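Local coordinates for protein taurine:2-oxoglutarate aminotransferase (Bifidobacterium kashiwanohense PV20-2, PDB 6JIX) that probably transfers the amino group of taurine to 2-oxoglutarate, using pyridoxal 5'-phosphate as cofactor, as a member of the class-III aminotransferases, at residues S353-H358 with G362-I367; A372-K377 with R382-P387. All coordinates share one frame; numbering follows the deposited sequence.

Contact 1: S353-H358 with G362-I367; sequences SMVEKH and GEARCI
Val355, near the end of helix 336-357, meets strand 362-367 at Ala364 and Gly362, and this single apolar side chain carries nearly the whole contact. One residue earlier, Met354 turns from the strand and lies against Leu440 of helix 426-447. At Val355 the branch divides the work. CG2 settles over the strand backbone, 3.7 Å from Ala364 N, and touches Ala364 CB at 3.8 Å. CG1, anti to the backbone N (chi1 175°), lies 4.0 Å from Gly362 O. Beyond Val355 the helix end faces helix 426-447. Lys357 NZ and His358 NE2 share the carboxylate of Asp437, and His358 ND1 bonds Asp444; with acids at both ring nitrogens, the imidazole may well be protonated. Lys357 CG sits over one face of that ring, near its rim. Across the strand, Glu363 and Arg365 project from the side opposite Ala364 and form a salt bridge, though its hydrogen bond is weak. Helix and strand segments run antiparallel (171°), their axes 7.7 Å apart at closest approach. The pair forms a helix-loop-strand unit, in which helix 336-357 turns back through a short loop and packs on the edge strand 361-367 of a three-stranded antiparallel sheet.

Contact 2: A372-K377 with R382-P387; sequences ALTIVK and RELMAP
Val376 and Leu384 face each other as a non-hydrogen-bonded antiparallel pair, CA to CA 4.2 Å, in a short beta bridge where the chain returns after the corner at Lys377. Flanking it, Met385 N gives to Ile375 O at 3.1 Å in a fairly straight bond (162°). Lys377 N gives to Glu383 O at 2.8 Å in a more bent one. The side chains of the pair diverge, yet Val376 CG1 and Leu384 CD2 still come within 4.3 Å.

Met385 gives the largest single share of the buried surface, with Lys377 close behind. Met385 CG stands anti to the backbone N (chi1 177°), and the bends beyond carry CE back over the first strand to Val376 O at 3.6 Å. The thioether slants across Ile375, whose CG2 lies 3.8 Å from Met385 CB. The Lys377 side chain crosses that of Met385 at about a right angle, its CG resting 3.7 Å from Met385 SD. With an alanine in place of Met385, CB would still meet Ile375 CG2, but Lys377 CG would probably lose its sulfur partner and Val376 O its nearby methyl.

Lys377 and Glu383 run side by side, but NZ and OE1 stay 6.0 Å apart; NZ bonds Leu447 O instead. Farther out, helices 426-447 and 395-404 pack on Met385 through Val443, Leu447 and Met395. Thr414 OG1 ties the two segments together, hydrogen-bonded to both Ile375 O and Ala386 N.

Contacts 1 and 2 follow one another along the chain, their centres 12 Å apart, and are joined through neighbouring strands of one antiparallel sheet. Strand 361-367, packed against the helix in contact 1, pairs with strand 370-376, whose far end opens contact 2. Probable hydrogen bonds run from Gly362 N to Thr374 O and from Ala372 N to Arg365 O, each 2.8 Å. Ala364 CB, having met Val355, also packs on Leu373 CD2 at 3.5 Å, while Arg365 NH1 bonds Thr374 OG1. Contact 1 lies away from the known ligand sites; in contact 2 the Ile375 side chain is about 10 Å from that of Thr409, a glutamate-binding residue.

Contact 1: S353-H358 with G362-I367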
loop_
_atom_site.group_PDB
_atom_site.type_symbol
_atom_site.label_atom_id
_atom_site.label_comp_id
_atom_site.label_asym_id
_atom_site.label_seq_id
_atom_site.Cartn_x
_atom_site.Cartn_y
_atom_site.Cartn_z
ATOM N N SER A 353 28.177 -23.902 13.715
ATOM C CA SER A 353 29.516 -23.814 14.269
ATOM C C SER A 353 29.758 -22.507 15.016
ATOM O O SER A 353 30.680 -22.430 15.835
ATOM C CB SER A 353 30.525 -23.956 13.148
ATOM O OG SER A 353 30.588 -22.739 12.450
ATOM N N MET A 354 28.968 -21.468 14.746
ATOM C CA MET A 354 29.050 -20.280 15.586
ATOM C C MET A 354 28.466 -20.540 16.968
ATOM O O MET A 354 28.883 -19.898 17.939
ATOM C CB MET A 354 28.347 -19.105 14.909
ATOM C CG MET A 354 29.049 -18.594 13.648
ATOM S SD MET A 354 30.681 -17.855 13.940
ATOM C CE MET A 354 31.726 -19.213 13.400
ATOM N N VAL A 355 27.500 -21.467 17.075
ATOM C CA VAL A 355 26.983 -21.871 18.383
ATOM C C VAL A 355 28.083 -22.534 19.202
ATOM O O VAL A 355 28.319 -22.173 20.360
ATOM C CB VAL A 355 25.758 -22.793 18.238
ATOM C CG1 VAL A 355 25.314 -23.286 19.625
ATOM C CG2 VAL A 355 24.612 -22.062 17.536
ATOM N N GLU A 356 28.771 -23.514 18.607
ATOM C CA GLU A 356 29.861 -24.187 19.306
ATOM C C GLU A 356 31.004 -23.224 19.643
ATOM O O GLU A 356 31.699 -23.420 20.641
ATOM C CB GLU A 356 30.366 -25.373 18.475
ATOM N N LYS A 357 31.227 -22.190 18.839
ATOM C CA LYS A 357 32.429 -21.381 19.022
ATOM C C LYS A 357 32.269 -20.167 19.937
ATOM O O LYS A 357 33.283 -19.598 20.356
ATOM C CB LYS A 357 32.955 -20.897 17.661
ATOM C CG LYS A 357 34.295 -20.152 17.760
ATOM C CD LYS A 357 34.791 -19.596 16.427
ATOM C CE LYS A 357 35.806 -18.470 16.651
ATOM N NZ LYS A 357 36.668 -18.196 15.455
ATOM N N HIS A 358 31.055 -19.719 20.237
ATOM C CA HIS A 358 30.887 -18.414 20.871
ATOM C C HIS A 358 30.038 -18.478 22.142
ATOM O O HIS A 358 28.983 -19.127 22.171
ATOM C CB HIS A 358 30.289 -17.425 19.879
ATOM C CG HIS A 358 31.217 -17.043 18.764
ATOM N ND1 HIS A 358 32.144 -16.027 18.880
ATOM C CD2 HIS A 358 31.330 -17.512 17.499
ATOM C CE1 HIS A 358 32.799 -15.896 17.737
ATOM N NE2 HIS A 358 32.326 -16.787 16.885
ATOM N N GLY A 362 23.350 -18.531 21.409
ATOM C CA GLY A 362 22.588 -19.616 21.992
ATOM C C GLY A 362 22.010 -20.600 20.989
ATOM O O GLY A 362 21.973 -21.809 21.260
ATOM N N GLU A 363 21.569 -20.120 19.822
ATOM C CA GLU A 363 20.957 -21.014 18.847
ATOM C C GLU A 363 21.160 -20.457 17.454
ATOM O O GLU A 363 21.314 -19.247 17.267
ATOM C CB GLU A 363 19.451 -21.215 19.105
ATOM C CG GLU A 363 18.867 -22.517 18.560
ATOM C CD GLU A 363 17.360 -22.451 18.338
ATOM O OE1 GLU A 363 16.753 -21.387 18.593
ATOM O OE2 GLU A 363 16.782 -23.460 17.881
ATOM N N ALA A 364 21.158 -21.354 16.478
ATOM C CA ALA A 364 21.202 -20.976 15.079
ATOM C C ALA A 364 20.025 -21.640 14.397
ATOM O O ALA A 364 19.755 -22.823 14.625
ATOM C CB ALA A 364 22.519 -21.397 14.412
ATOM N N ARG A 365 19.294 -20.869 13.617
ATOM C CA ARG A 365 18.228 -21.401 12.796
ATOM C C ARG A 365 18.520 -20.981 11.366
ATOM O O ARG A 365 18.974 -19.862 11.122
ATOM C CB ARG A 365 16.866 -20.894 13.266
ATOM C CG ARG A 365 16.502 -21.351 14.680
ATOM C CD ARG A 365 15.306 -20.605 15.246
ATOM N NE ARG A 365 15.560 -19.171 15.312
ATOM C CZ ARG A 365 16.393 -18.589 16.172
ATOM N NH1 ARG A 365 17.065 -19.314 17.069
ATOM N NH2 ARG A 365 16.553 -17.271 16.143
ATOM N N CYS A 366 18.280 -21.884 10.427
ATOM C CA CYS A 366 18.577 -21.603 9.032
ATOM C C CYS A 366 17.792 -22.587 8.196
ATOM O O CYS A 366 17.956 -23.794 8.375
ATOM C CB CYS A 366 20.078 -21.733 8.729
ATOM S SG CYS A 366 20.484 -21.689 6.917
ATOM N N ILE A 367 16.961 -22.078 7.289
ATOM C CA ILE A 367 16.368 -22.876 6.224
ATOM C C ILE A 367 16.560 -22.118 4.917
ATOM O O ILE A 367 16.157 -20.954 4.806
ATOM C CB ILE A 367 14.883 -23.169 6.483
ATOM C CG1 ILE A 367 14.357 -24.155 5.444
ATOM C CG2 ILE A 367 14.087 -21.889 6.519
ATOM C CD1 ILE A 367 12.996 -24.663 5.784
#

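Contact 2: A372-K377 with R382-P387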
loop_
_atom_site.group_PDB
_atom_site.type_symbol
_atom_site.label_atom_id
_atom_site.label_comp_id
_atom_site.label_asym_id
_atom_site.label_seq_id
_atom_site.Cartn_x
_atom_site.Cartn_y
_atom_site.Cartn_z
ATOM N N ALA A 372 18.978 -17.050 11.299
ATOM C CA ALA A 372 19.143 -16.106 12.398
ATOM C C ALA A 372 19.914 -16.755 13.544
ATOM O O ALA A 372 19.871 -17.974 13.741
ATOM C CB ALA A 372 17.788 -15.594 12.906
ATOM N N LEU A 373 20.597 -15.915 14.313
ATOM C CA LEU A 373 21.275 -16.319 15.533
ATOM C C LEU A 373 20.592 -15.680 16.738
ATOM O O LEU A 373 20.283 -14.477 16.722
ATOM C CB LEU A 373 22.743 -15.910 15.493
ATOM C CG LEU A 373 23.575 -16.493 14.346
ATOM C CD1 LEU A 373 25.023 -16.010 14.452
ATOM C CD2 LEU A 373 23.493 -18.020 14.290
ATOM N N THR A 374 20.347 -16.484 17.778
ATOM C CA THR A 374 19.906 -15.947 19.060
ATOM C C THR A 374 21.130 -15.576 19.891
ATOM O O THR A 374 21.939 -16.442 20.244
ATOM C CB THR A 374 19.018 -16.931 19.812
ATOM O OG1 THR A 374 17.864 -17.241 19.019
ATOM C CG2 THR A 374 18.571 -16.287 21.100
ATOM N N ILE A 375 21.264 -14.287 20.189
ATOM C CA ILE A 375 22.386 -13.757 20.955
ATOM C C ILE A 375 22.005 -13.741 22.433
ATOM O O ILE A 375 20.923 -13.271 22.809
ATOM C CB ILE A 375 22.757 -12.350 20.460
ATOM C CG1 ILE A 375 22.957 -12.371 18.945
ATOM C CG2 ILE A 375 24.001 -11.848 21.149
ATOM C CD1 ILE A 375 23.892 -13.460 18.463
ATOM N N VAL A 376 22.898 -14.245 23.278
ATOM C CA VAL A 376 22.622 -14.385 24.700
ATOM C C VAL A 376 23.713 -13.688 25.502
ATOM O O VAL A 376 24.872 -13.622 25.082
ATOM C CB VAL A 376 22.520 -15.866 25.116
ATOM C CG1 VAL A 376 21.304 -16.535 24.466
ATOM C CG2 VAL A 376 23.806 -16.587 24.759
ATOM N N LYS A 377 23.327 -13.146 26.666
ATOM C CA LYS A 377 24.298 -12.643 27.630
ATOM C C LYS A 377 24.939 -13.769 28.430
ATOM O O LYS A 377 25.953 -13.539 29.098
ATOM C CB LYS A 377 23.623 -11.656 28.599
ATOM C CG LYS A 377 24.067 -10.196 28.459
ATOM C CD LYS A 377 23.899 -9.430 29.772
ATOM C CE LYS A 377 24.548 -8.045 29.718
ATOM N NZ LYS A 377 25.992 -8.033 30.104
ATOM N N ARG A 382 20.501 -19.200 29.711
ATOM C CA ARG A 382 19.714 -18.780 28.546
ATOM C C ARG A 382 19.265 -17.328 28.657
ATOM O O ARG A 382 18.302 -16.925 28.000
ATOM C CB ARG A 382 18.500 -19.684 28.294
ATOM C CG ARG A 382 18.857 -21.005 27.655
ATOM C CD ARG A 382 17.742 -21.674 26.856
ATOM N NE ARG A 382 18.117 -23.074 26.656
ATOM C CZ ARG A 382 17.439 -23.970 25.939
ATOM N NH1 ARG A 382 16.306 -23.643 25.325
ATOM N NH2 ARG A 382 17.909 -25.213 25.838
ATOM N N GLU A 383 19.973 -16.516 29.441
ATOM C CA GLU A 383 19.630 -15.104 29.550
ATOM C C GLU A 383 19.863 -14.398 28.217
ATOM O O GLU A 383 20.984 -14.386 27.700
ATOM C CB GLU A 383 20.442 -14.447 30.656
ATOM C CG GLU A 383 20.146 -12.975 30.772
ATOM C CD GLU A 383 21.120 -12.275 31.675
ATOM O OE1 GLU A 383 21.052 -11.027 31.764
ATOM O OE2 GLU A 383 21.950 -12.987 32.296
ATOM N N LEU A 384 18.800 -13.828 27.651
ATOM C CA LEU A 384 18.892 -13.198 26.339
ATOM C C LEU A 384 19.703 -11.910 26.414
ATOM O O LEU A 384 19.744 -11.236 27.444
ATOM C CB LEU A 384 17.500 -12.913 25.782
ATOM C CG LEU A 384 16.584 -14.131 25.756
ATOM C CD1 LEU A 384 15.272 -13.808 25.091
ATOM C CD2 LEU A 384 17.283 -15.250 25.027
ATOM N N MET A 385 20.380 -11.591 25.312
ATOM C CA MET A 385 21.140 -10.351 25.243
ATOM C C MET A 385 20.222 -9.142 25.154
ATOM O O MET A 385 20.617 -8.022 25.513
ATOM C CB MET A 385 22.089 -10.388 24.050
ATOM C CG MET A 385 22.862 -9.107 23.849
ATOM S SD MET A 385 24.228 -8.955 25.015
ATOM C CE MET A 385 25.421 -10.145 24.377
ATOM N N ALA A 386 19.019 -9.338 24.649
ATOM C CA ALA A 386 17.992 -8.299 24.666
ATOM C C ALA A 386 16.649 -9.001 24.835
ATOM O O ALA A 386 16.094 -9.535 23.860
ATOM C CB ALA A 386 18.021 -7.445 23.401
ATOM N N PRO A 387 16.102 -9.036 26.055
ATOM C CA PRO A 387 14.795 -9.681 26.265
ATOM C C PRO A 387 13.698 -8.883 25.580
ATOM O O PRO A 387 13.890 -7.725 25.200
ATOM C CB PRO A 387 14.616 -9.701 27.790
ATOM C CG PRO A 387 15.642 -8.742 28.341
ATOM C CD PRO A 387 16.514 -8.224 27.213
#